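Local coordinates for putative cytochrome P450 120 (Synechocystis sp., PDB 2VE3), which binds heme and retinoic acid and, as a member of the cytochrome P450 family, probably acts as a monooxygenase, at residues 277-291 with 404-416. Residues are numbered along the deposited sequence; the frame is centred on the assembly and turned at random.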
loop_
_atom_site.group_PDB
_atom_site.type_symbol
_atom_site.label_atom_id
_atom_site.label_comp_id
_atom_site.label_asym_id
_atom_site.label_seq_id
_atom_site.Cartn_x
_atom_site.Cartn_y
_atom_site.Cartn_z
ATOM N N ARG A 277 -1.925 -22.920 5.516
ATOM C CA ARG A 277 -3.189 -22.877 4.789
ATOM C C ARG A 277 -4.274 -23.736 5.462
ATOM O O ARG A 277 -5.427 -23.303 5.593
ATOM C CB ARG A 277 -2.943 -23.337 3.346
ATOM C CG ARG A 277 -4.120 -23.205 2.381
ATOM C CD ARG A 277 -3.578 -23.204 0.970
ATOM N NE ARG A 277 -3.623 -24.502 0.303
ATOM C CZ ARG A 277 -2.717 -24.938 -0.573
ATOM N NH1 ARG A 277 -1.651 -24.213 -0.860
ATOM N NH2 ARG A 277 -2.856 -26.128 -1.131
ATOM N N GLU A 278 -3.897 -24.943 5.885
ATOM C CA GLU A 278 -4.822 -25.857 6.557
ATOM C C GLU A 278 -5.267 -25.373 7.940
ATOM O O GLU A 278 -6.408 -25.579 8.322
ATOM C CB GLU A 278 -4.197 -27.244 6.703
ATOM C CG GLU A 278 -4.150 -28.054 5.433
ATOM C CD GLU A 278 -5.506 -28.612 5.026
ATOM O OE1 GLU A 278 -6.462 -28.572 5.846
ATOM O OE2 GLU A 278 -5.609 -29.088 3.875
ATOM N N ARG A 279 -4.354 -24.770 8.698
ATOM C CA ARG A 279 -4.686 -24.230 10.011
ATOM C C ARG A 279 -5.694 -23.090 9.919
ATOM O O ARG A 279 -6.537 -22.937 10.804
ATOM C CB ARG A 279 -3.438 -23.759 10.753
ATOM C CG ARG A 279 -2.414 -24.856 11.076
ATOM C CD ARG A 279 -1.383 -24.362 12.089
ATOM N NE ARG A 279 -2.026 -23.827 13.294
ATOM C CZ ARG A 279 -1.444 -23.026 14.185
ATOM N NH1 ARG A 279 -0.182 -22.632 14.018
ATOM N NH2 ARG A 279 -2.135 -22.612 15.252
ATOM N N VAL A 280 -5.589 -22.287 8.861
ATOM C CA VAL A 280 -6.580 -21.243 8.554
ATOM C C VAL A 280 -7.941 -21.892 8.285
ATOM O O VAL A 280 -8.977 -21.426 8.774
ATOM C CB VAL A 280 -6.151 -20.354 7.339
ATOM C CG1 VAL A 280 -7.282 -19.419 6.904
ATOM C CG2 VAL A 280 -4.918 -19.550 7.663
ATOM N N ARG A 281 -7.915 -22.972 7.507
ATOM C CA ARG A 281 -9.107 -23.701 7.123
ATOM C C ARG A 281 -9.760 -24.362 8.336
ATOM O O ARG A 281 -10.974 -24.368 8.454
ATOM C CB ARG A 281 -8.780 -24.740 6.045
ATOM C CG ARG A 281 -10.016 -25.352 5.369
ATOM C CD ARG A 281 -9.656 -26.170 4.116
ATOM N NE ARG A 281 -9.288 -25.318 2.978
ATOM C CZ ARG A 281 -8.176 -25.446 2.250
ATOM N NH1 ARG A 281 -7.284 -26.403 2.504
ATOM N NH2 ARG A 281 -7.964 -24.618 1.240
ATOM N N GLN A 282 -8.934 -24.919 9.217
ATOM C CA GLN A 282 -9.381 -25.549 10.454
ATOM C C GLN A 282 -10.083 -24.516 11.334
ATOM O O GLN A 282 -11.053 -24.830 12.032
ATOM C CB GLN A 282 -8.188 -26.180 11.187
ATOM C CG GLN A 282 -8.534 -26.813 12.545
ATOM C CD GLN A 282 -7.320 -27.311 13.348
ATOM O OE1 GLN A 282 -7.346 -28.415 13.912
ATOM N NE2 GLN A 282 -6.262 -26.494 13.414
ATOM N N GLU A 283 -9.588 -23.278 11.288
ATOM C CA GLU A 283 -10.163 -22.179 12.045
ATOM C C GLU A 283 -11.548 -21.816 11.532
ATOM O O GLU A 283 -12.475 -21.643 12.324
ATOM C CB GLU A 283 -9.239 -20.957 12.026
ATOM C CG GLU A 283 -9.792 -19.753 12.759
ATOM C CD GLU A 283 -8.839 -18.579 12.758
ATOM O OE1 GLU A 283 -8.531 -18.037 11.663
ATOM O OE2 GLU A 283 -8.405 -18.207 13.864
ATOM N N GLN A 284 -11.689 -21.709 10.211
ATOM C CA GLN A 284 -12.975 -21.328 9.608
ATOM C C GLN A 284 -13.980 -22.482 9.606
ATOM O O GLN A 284 -15.138 -22.298 9.203
ATOM C CB GLN A 284 -12.797 -20.741 8.199
ATOM C CG GLN A 284 -11.922 -21.565 7.291
ATOM C CD GLN A 284 -11.838 -21.046 5.870
ATOM O OE1 GLN A 284 -11.501 -19.888 5.613
ATOM N NE2 GLN A 284 -12.134 -21.917 4.936
ATOM N N ASN A 285 -13.533 -23.658 10.054
ATOM C CA ASN A 285 -14.381 -24.849 10.145
ATOM C C ASN A 285 -14.997 -25.002 11.528
ATOM O O ASN A 285 -16.107 -25.525 11.664
ATOM C CB ASN A 285 -13.603 -26.121 9.780
ATOM C CG ASN A 285 -13.397 -26.285 8.276
ATOM O OD1 ASN A 285 -12.737 -27.226 7.840
ATOM N ND2 ASN A 285 -13.950 -25.377 7.483
ATOM N N LYS A 286 -14.265 -24.556 12.546
ATOM C CA LYS A 286 -14.780 -24.491 13.913
ATOM C C LYS A 286 -15.820 -23.369 14.059
ATOM O O LYS A 286 -16.377 -23.156 15.143
ATOM C CB LYS A 286 -13.635 -24.300 14.915
ATOM C CG LYS A 286 -12.682 -25.490 15.013
ATOM C CD LYS A 286 -11.716 -25.339 16.192
ATOM C CE LYS A 286 -10.368 -26.007 15.914
ATOM N NZ LYS A 286 -10.480 -27.437 15.467
ATOM N N LEU A 287 -16.059 -22.644 12.968
ATOM C CA LEU A 287 -17.134 -21.663 12.900
ATOM C C LEU A 287 -18.278 -22.305 12.144
ATOM O O LEU A 287 -18.633 -23.458 12.405
ATOM C CB LEU A 287 -16.678 -20.390 12.168
ATOM C CG LEU A 287 -15.520 -19.550 12.714
ATOM C CD1 LEU A 287 -15.195 -18.425 11.741
ATOM C CD2 LEU A 287 -15.839 -18.991 14.093
ATOM N N GLN A 288 -18.842 -21.552 11.203
ATOM C CA GLN A 288 -19.853 -22.048 10.273
ATOM C C GLN A 288 -20.076 -21.015 9.175
ATOM O O GLN A 288 -20.881 -20.087 9.330
ATOM C CB GLN A 288 -21.177 -22.368 11.002
ATOM N N LEU A 289 -19.328 -21.156 8.084
ATOM C CA LEU A 289 -19.582 -20.379 6.871
ATOM C C LEU A 289 -20.604 -21.119 6.010
ATOM O O LEU A 289 -20.968 -22.269 6.300
ATOM C CB LEU A 289 -18.288 -20.161 6.072
ATOM C CG LEU A 289 -17.136 -19.370 6.708
ATOM C CD1 LEU A 289 -15.822 -19.668 6.018
ATOM C CD2 LEU A 289 -17.419 -17.881 6.689
ATOM N N SER A 290 -21.077 -20.445 4.966
ATOM C CA SER A 290 -21.876 -21.061 3.909
ATOM C C SER A 290 -21.625 -20.150 2.725
ATOM O O SER A 290 -20.501 -20.082 2.207
ATOM C CB SER A 290 -23.364 -21.077 4.276
ATOM O OG SER A 290 -23.590 -21.711 5.524
ATOM N N GLN A 291 -22.666 -19.443 2.305
ATOM C CA GLN A 291 -22.461 -18.126 1.723
ATOM C C GLN A 291 -22.631 -17.098 2.839
ATOM O O GLN A 291 -22.094 -15.989 2.761
ATOM C CB GLN A 291 -23.385 -17.869 0.529
ATOM C CG GLN A 291 -22.641 -17.852 -0.812
ATOM C CD GLN A 291 -21.766 -19.085 -1.034
ATOM O OE1 GLN A 291 -22.254 -20.145 -1.429
ATOM N NE2 GLN A 291 -20.467 -18.943 -0.793
ATOM N N PHE A 404 -10.964 -12.024 1.394
ATOM C CA PHE A 404 -10.373 -12.766 0.271
ATOM C C PHE A 404 -9.704 -14.060 0.738
ATOM O O PHE A 404 -9.884 -15.113 0.141
ATOM C CB PHE A 404 -9.339 -11.914 -0.474
ATOM C CG PHE A 404 -8.645 -12.645 -1.582
ATOM C CD1 PHE A 404 -9.192 -12.675 -2.856
ATOM C CD2 PHE A 404 -7.450 -13.310 -1.352
ATOM C CE1 PHE A 404 -8.549 -13.355 -3.898
ATOM C CE2 PHE A 404 -6.797 -13.992 -2.381
ATOM C CZ PHE A 404 -7.347 -14.011 -3.658
ATOM N N ALA A 405 -8.908 -13.944 1.794
ATOM C CA ALA A 405 -8.222 -15.070 2.385
ATOM C C ALA A 405 -9.247 -16.142 2.752
ATOM O O ALA A 405 -9.030 -17.333 2.480
ATOM C CB ALA A 405 -7.457 -14.619 3.616
ATOM N N THR A 406 -10.362 -15.695 3.327
ATOM C CA THR A 406 -11.415 -16.572 3.817
ATOM C C THR A 406 -12.120 -17.301 2.681
ATOM O O THR A 406 -12.196 -18.519 2.681
ATOM C CB THR A 406 -12.426 -15.797 4.722
ATOM O OG1 THR A 406 -11.779 -15.395 5.935
ATOM C CG2 THR A 406 -13.639 -16.659 5.070
ATOM N N ARG A 407 -12.624 -16.555 1.709
ATOM C CA ARG A 407 -13.316 -17.167 0.567
ATOM C C ARG A 407 -12.438 -18.060 -0.300
ATOM O O ARG A 407 -12.921 -19.052 -0.854
ATOM C CB ARG A 407 -13.989 -16.109 -0.295
ATOM C CG ARG A 407 -15.157 -15.434 0.372
ATOM C CD ARG A 407 -16.216 -16.428 0.796
ATOM N NE ARG A 407 -17.493 -15.756 0.984
ATOM C CZ ARG A 407 -18.561 -16.284 1.574
ATOM N NH1 ARG A 407 -18.513 -17.513 2.076
ATOM N NH2 ARG A 407 -19.675 -15.557 1.678
ATOM N N LEU A 408 -11.160 -17.707 -0.427
ATOM C CA LEU A 408 -10.237 -18.489 -1.234
ATOM C C LEU A 408 -9.911 -19.824 -0.565
ATOM O O LEU A 408 -9.946 -20.868 -1.214
ATOM C CB LEU A 408 -8.952 -17.707 -1.527
ATOM C CG LEU A 408 -7.839 -18.483 -2.255
ATOM C CD1 LEU A 408 -8.256 -18.938 -3.646
ATOM C CD2 LEU A 408 -6.537 -17.679 -2.307
ATOM N N ILE A 409 -9.607 -19.787 0.727
ATOM C CA ILE A 409 -9.252 -21.008 1.446
ATOM C C ILE A 409 -10.454 -21.946 1.668
ATOM O O ILE A 409 -10.315 -23.166 1.589
ATOM C CB ILE A 409 -8.442 -20.704 2.741
ATOM C CG1 ILE A 409 -7.018 -20.299 2.350
ATOM C CG2 ILE A 409 -8.407 -21.927 3.680
ATOM C CD1 ILE A 409 -6.124 -19.861 3.493
ATOM N N GLN A 410 -11.636 -21.384 1.925
ATOM C CA GLN A 410 -12.832 -22.224 2.112
ATOM C C GLN A 410 -13.225 -23.009 0.851
ATOM O O GLN A 410 -13.732 -24.132 0.944
ATOM C CB GLN A 410 -14.015 -21.431 2.696
ATOM C CG GLN A 410 -14.810 -20.604 1.705
ATOM C CD GLN A 410 -16.155 -20.141 2.248
ATOM O OE1 GLN A 410 -16.349 -18.956 2.516
ATOM N NE2 GLN A 410 -17.093 -21.072 2.404
ATOM N N GLN A 411 -12.962 -22.433 -0.316
ATOM C CA GLN A 411 -13.348 -23.053 -1.588
ATOM C C GLN A 411 -12.228 -23.791 -2.331
ATOM O O GLN A 411 -12.503 -24.754 -3.054
ATOM C CB GLN A 411 -13.942 -21.998 -2.521
ATOM C CG GLN A 411 -15.194 -21.349 -1.994
ATOM C CD GLN A 411 -15.559 -20.132 -2.790
ATOM O OE1 GLN A 411 -15.773 -20.208 -4.008
ATOM N NE2 GLN A 411 -15.631 -18.990 -2.115
ATOM N N PHE A 412 -10.983 -23.336 -2.192
ATOM C CA PHE A 412 -9.899 -23.903 -3.004
ATOM C C PHE A 412 -8.608 -24.217 -2.258
ATOM O O PHE A 412 -8.231 -23.527 -1.308
ATOM C CB PHE A 412 -9.524 -22.963 -4.156
ATOM C CG PHE A 412 -10.640 -22.687 -5.129
ATOM C CD1 PHE A 412 -10.852 -23.522 -6.219
ATOM C CD2 PHE A 412 -11.453 -21.552 -4.977
ATOM C CE1 PHE A 412 -11.881 -23.244 -7.144
ATOM C CE2 PHE A 412 -12.476 -21.269 -5.887
ATOM C CZ PHE A 412 -12.693 -22.115 -6.971
ATOM N N ASP A 413 -7.937 -25.270 -2.721
ATOM C CA ASP A 413 -6.498 -25.380 -2.596
ATOM C C ASP A 413 -5.910 -24.862 -3.894
ATOM O O ASP A 413 -6.616 -24.757 -4.906
ATOM C CB ASP A 413 -6.062 -26.828 -2.395
ATOM C CG ASP A 413 -6.252 -27.297 -0.972
ATOM O OD1 ASP A 413 -6.182 -26.455 -0.049
ATOM O OD2 ASP A 413 -6.464 -28.511 -0.780
ATOM N N TRP A 414 -4.624 -24.538 -3.870
ATOM C CA TRP A 414 -3.938 -24.144 -5.092
ATOM C C TRP A 414 -2.471 -24.540 -5.127
ATOM O O TRP A 414 -1.813 -24.737 -4.083
ATOM C CB TRP A 414 -4.145 -22.649 -5.394
ATOM C CG TRP A 414 -3.526 -21.685 -4.411
ATOM C CD1 TRP A 414 -2.365 -20.979 -4.583
ATOM C CD2 TRP A 414 -4.040 -21.301 -3.125
ATOM N NE1 TRP A 414 -2.129 -20.187 -3.498
ATOM C CE2 TRP A 414 -3.131 -20.373 -2.577
ATOM C CE3 TRP A 414 -5.179 -21.653 -2.383
ATOM C CZ2 TRP A 414 -3.324 -19.783 -1.319
ATOM C CZ3 TRP A 414 -5.373 -21.069 -1.133
ATOM C CH2 TRP A 414 -4.448 -20.145 -0.615
ATOM N N THR A 415 -1.977 -24.666 -6.349
ATOM C CA THR A 415 -0.617 -25.065 -6.610
ATOM C C THR A 415 0.067 -24.008 -7.444
ATOM O O THR A 415 -0.448 -23.592 -8.486
ATOM C CB THR A 415 -0.573 -26.412 -7.380
ATOM O OG1 THR A 415 -1.467 -27.341 -6.765
ATOM C CG2 THR A 415 0.819 -27.005 -7.390
ATOM N N LEU A 416 1.239 -23.595 -6.975
ATOM C CA LEU A 416 2.133 -22.728 -7.723
ATOM C C LEU A 416 2.921 -23.559 -8.731
ATOM O O LEU A 416 3.797 -24.331 -8.353
ATOM C CB LEU A 416 3.101 -22.004 -6.774
ATOM C CG LEU A 416 2.556 -21.205 -5.570
ATOM C CD1 LEU A 416 3.701 -20.575 -4.818
ATOM C CD2 LEU A 416 1.588 -20.121 -5.984
#
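Arg-281 holds Ile-409 O side-on, with two nitrogens of its guanidinium on one oxygen. Arg-281 NE and NH2 each lie 2.8 Å from Ile-409 O, which sits in the guanidinium plane. NH2 meets that oxygen on a lone pair, while NE comes from above the carbonyl plane. The bend at chi3 (-74°) turns the group toward the C-terminal end of helix 394-411, where Ile-409 O lies. Arg-281 NH1 reaches Asp-413 OD1 at 2.8 Å, on the syn side of the carboxylate. Asp-413 OD1 also accepts from Arg-277 NE at 3.2 Å, this time from above the carboxylate plane. Glu-278 OE2 extends the salt-bridge network, meeting Arg-281 NH1 at the edge of the guanidinium. A methionine in place of Arg-281 would probably leave Ile-409 O without both donors and Asp-413 with one charged partner fewer.

In the helical part of this P450 fold, helix 277-285 crosses helix 404-411 nearly at right angles (-95°). The latter belongs to the helix that follows Cys-391, the axial heme ligand by similarity, but the contact lies well away from the heme. Ile-409 is the knob, set among Arg-277, Val-280, Arg-281 and Gln-284. Its CD1 packs on Val-280 CG1 at 3.6 Å.

Arg-277 lies over one face of Trp-414. Its CD makes a CH-pi contact 3.8 Å from the centroid of the six-membered ring, and its guanidinium stacks above at 26° to the ring. Leu-408 CD2 sits over the opposite face, offset toward its rim. Arg-277 NH1 also bonds to Leu-270 O. Farther along, Arg-407 NH2 donates to Gln-291 O at 2.7 Å and forms a salt bridge with Asp-125, while its NH1 bonds to Gln-410 OE1.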